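Side-chain contacts in putative sugar ABC transport system, substrate-binding protein (Bordetella parapertussis, PDB 5IX8), which probably binds a carbohydrate in the periplasm and delivers it to an ABC transporter for uptake into the cell: residues T123-V128 / A248-P253; G130-D135 / K227-A232; G214-A219 / G244-V249. All coordinates share one frame; numbering follows the deposited sequence.

Interaction 1 of 3, residues T123-V128 / A248-P253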
# COMPACT_ATOMS: atom_id res chain seq x y z
N THR A 123 -10.56 1.49 1.14
CA THR A 123 -11.71 2.31 0.79
C THR A 123 -11.53 3.75 1.28
O THR A 123 -11.90 4.71 0.57
CB THR A 123 -12.99 1.71 1.38
OG1 THR A 123 -13.12 0.36 0.92
CG2 THR A 123 -14.19 2.53 0.93
N LEU A 124 -10.97 3.92 2.48
CA LEU A 124 -10.84 5.26 3.04
C LEU A 124 -9.74 6.06 2.35
O LEU A 124 -9.82 7.29 2.24
CB LEU A 124 -10.60 5.17 4.54
CG LEU A 124 -10.55 6.48 5.32
CD1 LEU A 124 -11.76 7.37 5.07
CD2 LEU A 124 -10.46 6.12 6.79
N ILE A 125 -8.71 5.37 1.84
CA ILE A 125 -7.74 6.04 0.98
C ILE A 125 -8.45 6.70 -0.20
O ILE A 125 -8.21 7.86 -0.54
CB ILE A 125 -6.66 5.04 0.51
CG1 ILE A 125 -5.72 4.70 1.67
CG2 ILE A 125 -5.89 5.63 -0.67
CD1 ILE A 125 -4.66 3.70 1.31
N GLY A 126 -9.38 5.96 -0.83
CA GLY A 126 -10.13 6.53 -1.93
C GLY A 126 -11.04 7.66 -1.48
O GLY A 126 -11.13 8.69 -2.14
N LYS A 127 -11.70 7.49 -0.34
CA LYS A 127 -12.56 8.55 0.17
C LYS A 127 -11.79 9.84 0.46
O LYS A 127 -12.28 10.93 0.17
CB LYS A 127 -13.27 8.07 1.44
CG LYS A 127 -14.30 6.96 1.14
CD LYS A 127 -15.22 6.80 2.31
CE LYS A 127 -16.24 5.73 2.10
NZ LYS A 127 -17.23 5.81 3.25
N VAL A 128 -10.59 9.75 1.05
CA VAL A 128 -9.89 11.00 1.37
C VAL A 128 -9.38 11.68 0.10
O VAL A 128 -9.33 12.92 0.03
CB VAL A 128 -8.76 10.78 2.41
CG1 VAL A 128 -9.35 10.30 3.74
CG2 VAL A 128 -7.70 9.84 1.89
N ALA A 248 -3.16 16.02 -4.64
CA ALA A 248 -3.11 15.37 -3.35
C ALA A 248 -2.50 13.99 -3.54
O ALA A 248 -2.71 13.33 -4.57
CB ALA A 248 -4.52 15.23 -2.75
N VAL A 249 -1.78 13.56 -2.51
CA VAL A 249 -1.17 12.24 -2.50
C VAL A 249 -1.50 11.64 -1.16
O VAL A 249 -1.09 12.18 -0.12
CB VAL A 249 0.36 12.29 -2.69
CG1 VAL A 249 0.92 10.86 -2.60
CG2 VAL A 249 0.73 12.97 -4.02
N ALA A 250 -2.16 10.51 -1.16
CA ALA A 250 -2.40 9.86 0.12
C ALA A 250 -1.08 9.30 0.65
O ALA A 250 -0.31 8.70 -0.10
CB ALA A 250 -3.46 8.76 -0.06
N SER A 251 -0.79 9.54 1.94
CA SER A 251 0.40 8.96 2.56
C SER A 251 0.16 7.47 2.80
O SER A 251 -0.88 7.09 3.33
CB SER A 251 0.70 9.67 3.90
OG SER A 251 1.66 8.98 4.71
N GLU A 252 1.10 6.62 2.39
CA GLU A 252 1.06 5.20 2.74
C GLU A 252 2.30 4.89 3.57
O GLU A 252 3.41 4.74 3.01
CB GLU A 252 0.99 4.33 1.49
CG GLU A 252 -0.36 4.52 0.80
CD GLU A 252 -0.58 3.52 -0.33
OE1 GLU A 252 -0.65 2.30 -0.07
OE2 GLU A 252 -0.68 3.96 -1.50
N PRO A 253 2.19 4.86 4.87
CA PRO A 253 3.38 4.80 5.74
C PRO A 253 3.90 3.37 5.92
O PRO A 253 3.72 2.73 6.94
CB PRO A 253 2.84 5.38 7.06
CG PRO A 253 1.44 4.99 7.06
CD PRO A 253 0.96 5.10 5.64

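Interaction 2 of 3, residues G130-D135 / K227-A232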
# COMPACT_ATOMS: atom_id res chain seq x y z
N GLY A 130 -11.11 11.51 -2.69
CA GLY A 130 -12.35 12.12 -3.12
C GLY A 130 -12.62 13.45 -2.45
O GLY A 130 -13.06 14.41 -3.11
N LYS A 131 -12.35 13.55 -1.15
CA LYS A 131 -12.55 14.82 -0.47
C LYS A 131 -11.60 15.88 -1.00
O LYS A 131 -11.99 17.03 -1.21
CB LYS A 131 -12.37 14.65 1.04
CG LYS A 131 -12.45 16.00 1.81
CD LYS A 131 -12.22 15.79 3.31
CE LYS A 131 -11.92 17.08 4.06
NZ LYS A 131 -12.99 18.11 3.82
N ALA A 132 -10.34 15.50 -1.27
CA ALA A 132 -9.40 16.46 -1.84
C ALA A 132 -9.91 16.99 -3.18
O ALA A 132 -9.86 18.19 -3.46
CB ALA A 132 -8.03 15.82 -2.00
N LEU A 133 -10.45 16.09 -4.01
CA LEU A 133 -11.03 16.47 -5.29
C LEU A 133 -12.18 17.44 -5.07
O LEU A 133 -12.22 18.54 -5.66
CB LEU A 133 -11.53 15.22 -6.01
CG LEU A 133 -12.22 15.47 -7.34
CD1 LEU A 133 -11.19 15.56 -8.44
CD2 LEU A 133 -13.22 14.35 -7.63
N CYS A 134 -13.12 17.07 -4.21
CA CYS A 134 -14.30 17.90 -4.00
C CYS A 134 -13.92 19.27 -3.46
O CYS A 134 -14.44 20.30 -3.91
CB CYS A 134 -15.27 17.20 -3.05
SG CYS A 134 -15.99 15.70 -3.81
N ASP A 135 -12.98 19.32 -2.51
CA ASP A 135 -12.55 20.59 -1.94
C ASP A 135 -11.79 21.47 -2.94
O ASP A 135 -11.66 22.68 -2.72
CB ASP A 135 -11.68 20.35 -0.71
CG ASP A 135 -12.48 19.78 0.45
OD1 ASP A 135 -13.73 19.81 0.39
OD2 ASP A 135 -11.87 19.32 1.43
N LYS A 227 -4.96 18.04 -13.07
CA LYS A 227 -4.43 17.81 -11.73
C LYS A 227 -4.58 16.33 -11.42
O LYS A 227 -5.65 15.76 -11.64
CB LYS A 227 -5.15 18.64 -10.68
CG LYS A 227 -5.01 20.13 -10.91
CD LYS A 227 -5.88 20.91 -9.94
CE LYS A 227 -5.53 22.38 -10.03
NZ LYS A 227 -4.05 22.52 -9.75
N VAL A 228 -3.52 15.74 -10.88
CA VAL A 228 -3.47 14.29 -10.66
C VAL A 228 -3.60 14.02 -9.16
O VAL A 228 -3.04 14.75 -8.34
CB VAL A 228 -2.19 13.68 -11.25
CG1 VAL A 228 -2.10 12.17 -10.96
CG2 VAL A 228 -2.15 13.97 -12.75
N LEU A 229 -4.38 13.00 -8.83
CA LEU A 229 -4.49 12.45 -7.49
C LEU A 229 -3.84 11.09 -7.50
O LEU A 229 -4.02 10.32 -8.45
CB LEU A 229 -5.96 12.30 -7.06
CG LEU A 229 -6.68 13.65 -6.94
CD1 LEU A 229 -7.44 13.97 -8.18
CD2 LEU A 229 -7.59 13.67 -5.72
N THR A 230 -3.11 10.78 -6.43
CA THR A 230 -2.44 9.50 -6.38
C THR A 230 -2.17 9.14 -4.93
O THR A 230 -2.67 9.79 -4.00
CB THR A 230 -1.17 9.56 -7.23
OG1 THR A 230 -0.64 8.24 -7.45
CG2 THR A 230 -0.12 10.42 -6.56
N SER A 231 -1.39 8.08 -4.73
CA SER A 231 -1.15 7.58 -3.39
C SER A 231 0.28 7.08 -3.30
O SER A 231 0.85 6.61 -4.28
CB SER A 231 -2.16 6.47 -3.06
OG SER A 231 -2.03 6.08 -1.71
N ALA A 232 0.85 7.23 -2.10
CA ALA A 232 2.17 6.75 -1.70
C ALA A 232 3.29 7.66 -2.20
O ALA A 232 3.61 7.68 -3.39
CB ALA A 232 2.42 5.31 -2.17

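Interaction 3 of 3, residues G214-A219 / G244-V249. With SO4 (sulfate ion), chain D.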
# COMPACT_ATOMS: atom_id res chain seq x y z
N GLY A 214 3.10 8.16 -14.24
CA GLY A 214 2.82 7.99 -15.66
C GLY A 214 1.76 8.96 -16.13
O GLY A 214 1.84 9.50 -17.24
N ALA A 215 0.74 9.20 -15.29
CA ALA A 215 -0.30 10.16 -15.66
C ALA A 215 0.29 11.55 -15.85
O ALA A 215 -0.05 12.26 -16.81
CB ALA A 215 -1.41 10.17 -14.61
N VAL A 216 1.20 11.95 -14.95
CA VAL A 216 1.86 13.25 -15.08
C VAL A 216 2.68 13.31 -16.36
O VAL A 216 2.68 14.32 -17.06
CB VAL A 216 2.70 13.55 -13.83
CG1 VAL A 216 3.65 14.75 -14.05
CG2 VAL A 216 1.79 13.82 -12.63
N ARG A 217 3.39 12.21 -16.70
CA ARG A 217 4.16 12.24 -17.96
C ARG A 217 3.23 12.43 -19.14
O ARG A 217 3.54 13.18 -20.07
CB ARG A 217 4.98 10.96 -18.19
CG ARG A 217 6.12 10.65 -17.22
CD ARG A 217 6.93 9.41 -17.71
NE ARG A 217 7.88 9.69 -18.80
CZ ARG A 217 8.40 8.77 -19.63
NH1 ARG A 217 8.02 7.51 -19.56
NH2 ARG A 217 9.28 9.11 -20.59
N ALA A 218 2.09 11.74 -19.13
CA ALA A 218 1.11 11.88 -20.22
C ALA A 218 0.55 13.29 -20.29
O ALA A 218 0.39 13.84 -21.38
CB ALA A 218 -0.03 10.86 -20.06
N ALA A 219 0.22 13.87 -19.13
CA ALA A 219 -0.32 15.22 -19.10
C ALA A 219 0.71 16.21 -19.61
O ALA A 219 0.37 17.12 -20.38
CB ALA A 219 -0.75 15.57 -17.66
N GLY A 244 1.69 22.35 -8.37
CA GLY A 244 0.28 22.21 -8.66
C GLY A 244 -0.09 21.04 -9.54
O GLY A 244 -1.28 20.89 -9.86
N ARG A 245 0.86 20.21 -9.95
CA ARG A 245 0.53 19.12 -10.87
C ARG A 245 -0.14 17.95 -10.15
O ARG A 245 -1.04 17.31 -10.71
CB ARG A 245 1.80 18.65 -11.58
CG ARG A 245 1.60 17.42 -12.41
CD ARG A 245 0.65 17.65 -13.60
NE ARG A 245 1.29 18.43 -14.67
CZ ARG A 245 0.67 18.82 -15.79
NH1 ARG A 245 -0.62 18.54 -15.98
NH2 ARG A 245 1.34 19.51 -16.71
N LEU A 246 0.28 17.66 -8.91
CA LEU A 246 -0.39 16.69 -8.05
C LEU A 246 -1.25 17.46 -7.06
O LEU A 246 -0.73 18.29 -6.29
CB LEU A 246 0.60 15.80 -7.29
CG LEU A 246 1.49 14.82 -8.08
CD1 LEU A 246 2.39 14.03 -7.10
CD2 LEU A 246 0.69 13.88 -8.98
N LEU A 247 -2.55 17.19 -7.08
CA LEU A 247 -3.47 17.87 -6.16
C LEU A 247 -3.32 17.33 -4.76
O LEU A 247 -3.36 18.09 -3.78
CB LEU A 247 -4.90 17.69 -6.65
CG LEU A 247 -6.02 18.18 -5.74
CD1 LEU A 247 -5.92 19.69 -5.49
CD2 LEU A 247 -7.38 17.80 -6.33
N ALA A 248 -3.16 16.02 -4.64
CA ALA A 248 -3.11 15.37 -3.35
C ALA A 248 -2.50 13.99 -3.54
O ALA A 248 -2.71 13.33 -4.57
CB ALA A 248 -4.52 15.23 -2.75
N VAL A 249 -1.78 13.56 -2.51
CA VAL A 249 -1.17 12.24 -2.50
C VAL A 249 -1.50 11.64 -1.16
O VAL A 249 -1.09 12.18 -0.12
CB VAL A 249 0.36 12.29 -2.69
CG1 VAL A 249 0.92 10.86 -2.60
CG2 VAL A 249 0.73 12.97 -4.02
S SO4 D . 4.40 20.41 -14.80
O1 SO4 D . 4.25 21.16 -13.57
O2 SO4 D . 4.04 19.01 -14.57
O3 SO4 D . 3.53 20.98 -15.83
O4 SO4 D . 5.80 20.52 -15.22

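Interaction 1 of 3, residues T123-V128 / A248-P253
The carboxylate of E252, which the tip of I125 approaches from the helix side, is gripped at both oxygens: OE1 forms a salt bridge with NH2 of R158, and OE2 is hydrogen-bonded to OG of S231. These two partners, one on helix 154-168 and the other on the neighbouring strand 227-231, fix the rotation of the group, and the arginine would help to balance the charge of this buried acid. In E252 a nearly anti chi2 (-171°) carries CD out to 4.4 Å from I125 CD1, and chi3 (63°) only sets the turn of the oxygens toward R158 and S231. I125 thus lays an apolar end alongside the acid and makes no polar bond to it. The segments meet near the crossings between the two lobes of a type I periplasmic binding protein. Helix 122-135 directly follows strand 116-119 of the first lobe's parallel sheet yet packs on the second lobe, while segment 248-253 runs from the end of strand 246-250 toward helix 254-270. The other branch of I125 meets the strand itself. With CG2 anti to the backbone N (CG1 at chi1 -73°), this methyl points at A250 and reaches its CB at 4.0 Å, while CD1 continues toward E252 along an extended chi2. One helical turn further on, V128 touches V295 of the adjoining strand 295-296. A250 CB also packs 3.5 Å from OG of S231, so that the isoleucine methyl, the alanine CB and the serine hydroxyl form a small cluster.

Interaction 2 of 3, residues G130-D135 / K227-A232
L133 carries CG anti to its backbone N (chi1 178°), whereas L229 sets CG anti to its own carbonyl carbon (chi1 -65°) and holds chi2 at 96°, away from the usual staggered values. The first torsion lays the isobutyl group of L133 beside helix 122-135, and the second raises that of L229 off strand 227-231, so the two leucines cross at about a right angle. They touch through single methyls, L133 CD1 standing 4.1 Å from L229 CD1. The other branch of L229 lies against the helix backbone: beside the small A132, whose CB is 4.3 Å from L229 CD2, this CD2 comes up to the main chain, 4.1 Å from the L133 N atom. One strand leucine therefore serves two successive helix residues. F162 and A166 of helix 154-168, together with Y203 of strand 201-205, close round L133. On the solvent side of the helix, K131 NZ forms a salt bridge to D135 OD2 at 2.9 Å, using the syn lone pair of that oxygen. Separately, C134 makes a disulfide with C169, tying the helix to the chain just beyond helix 154-168. A helix lying by such leucines and alanines across one face of a mainly parallel sheet is characteristic of the Rossmann-like alpha/beta lobes of type I periplasmic binding proteins.

Interaction 3 of 3, residues G214-A219 / G244-V249
Apolar contacts between V216 and the foot of R245 bring helix 209-221 against the turn that precedes strand 246-250. Both methyls of V216 close on the same methylene, CG2 lying 3.6 Å and CG1 3.7 Å from R245 CG, and the two side chains slide past each other in opposite directions. V216 CG2 also meets L246 CD2 at 3.8 Å, the valine and leucine crossing at about a right angle. L246 continues into an apolar cluster with V228 and with M240 and I241 of helix 235-242. Just after that helix, G244 with its positive phi completes a Schellman motif and sends the chain straight into R245.

Polar bonds dominate at the other end of the arginine. R245 places CG anti to its backbone N (chi1 173°) and then bends at both chi2 and chi3, which brings the guanidinium beside A219; the CB of that alanine is 3.4 Å from NH1 in an oblique approach. Along one edge of the group a sulfate ion, probably from the crystallisation liquor, is held by two bonds: NE donates to sulfate O2 at 2.8 Å and nearly straight (171°), and NH2 donates to sulfate O3, also at 2.8 Å but more bent (145°). NH1 is taken up by the carbonyl oxygens of R224 and V226 in the loop between helix 209-221 and strand 227-231. NE of R220 binds the same sulfate.

With NH1 held by main chain and the methylenes pressed against V216, the guanidinium has little liberty to turn, which probably leaves its NE-NH2 edge turned toward the anion. The bound sulfate probably offsets the positive charges of R245 and R220, consistent with a local basic patch formed by these two arginines, and need not mark a site for the natural ligand.

In the fold
All three contacts belong to the second lobe, and each sets a helix against one of the neighbouring strands 227-231 and 246-250 or the chain next to it. All are buried, but their centres lie progressively farther from that of the chain, at about 10, 16 and 19 Å. Interactions 1 and 2 share helix 122-135; interaction 3 uses helix 209-221. The strands tie them together: A250 O pairs with A232 N between interactions 1 and 2, and V228 with R245 and L247 between 2 and 3. Across its interface interaction 2 is aliphatic, interaction 1 sets methyls beside a buried, salt-bridged acid near the lobe crossing, and interaction 3, the outermost, ends in a partly exposed arginine that binds an anion.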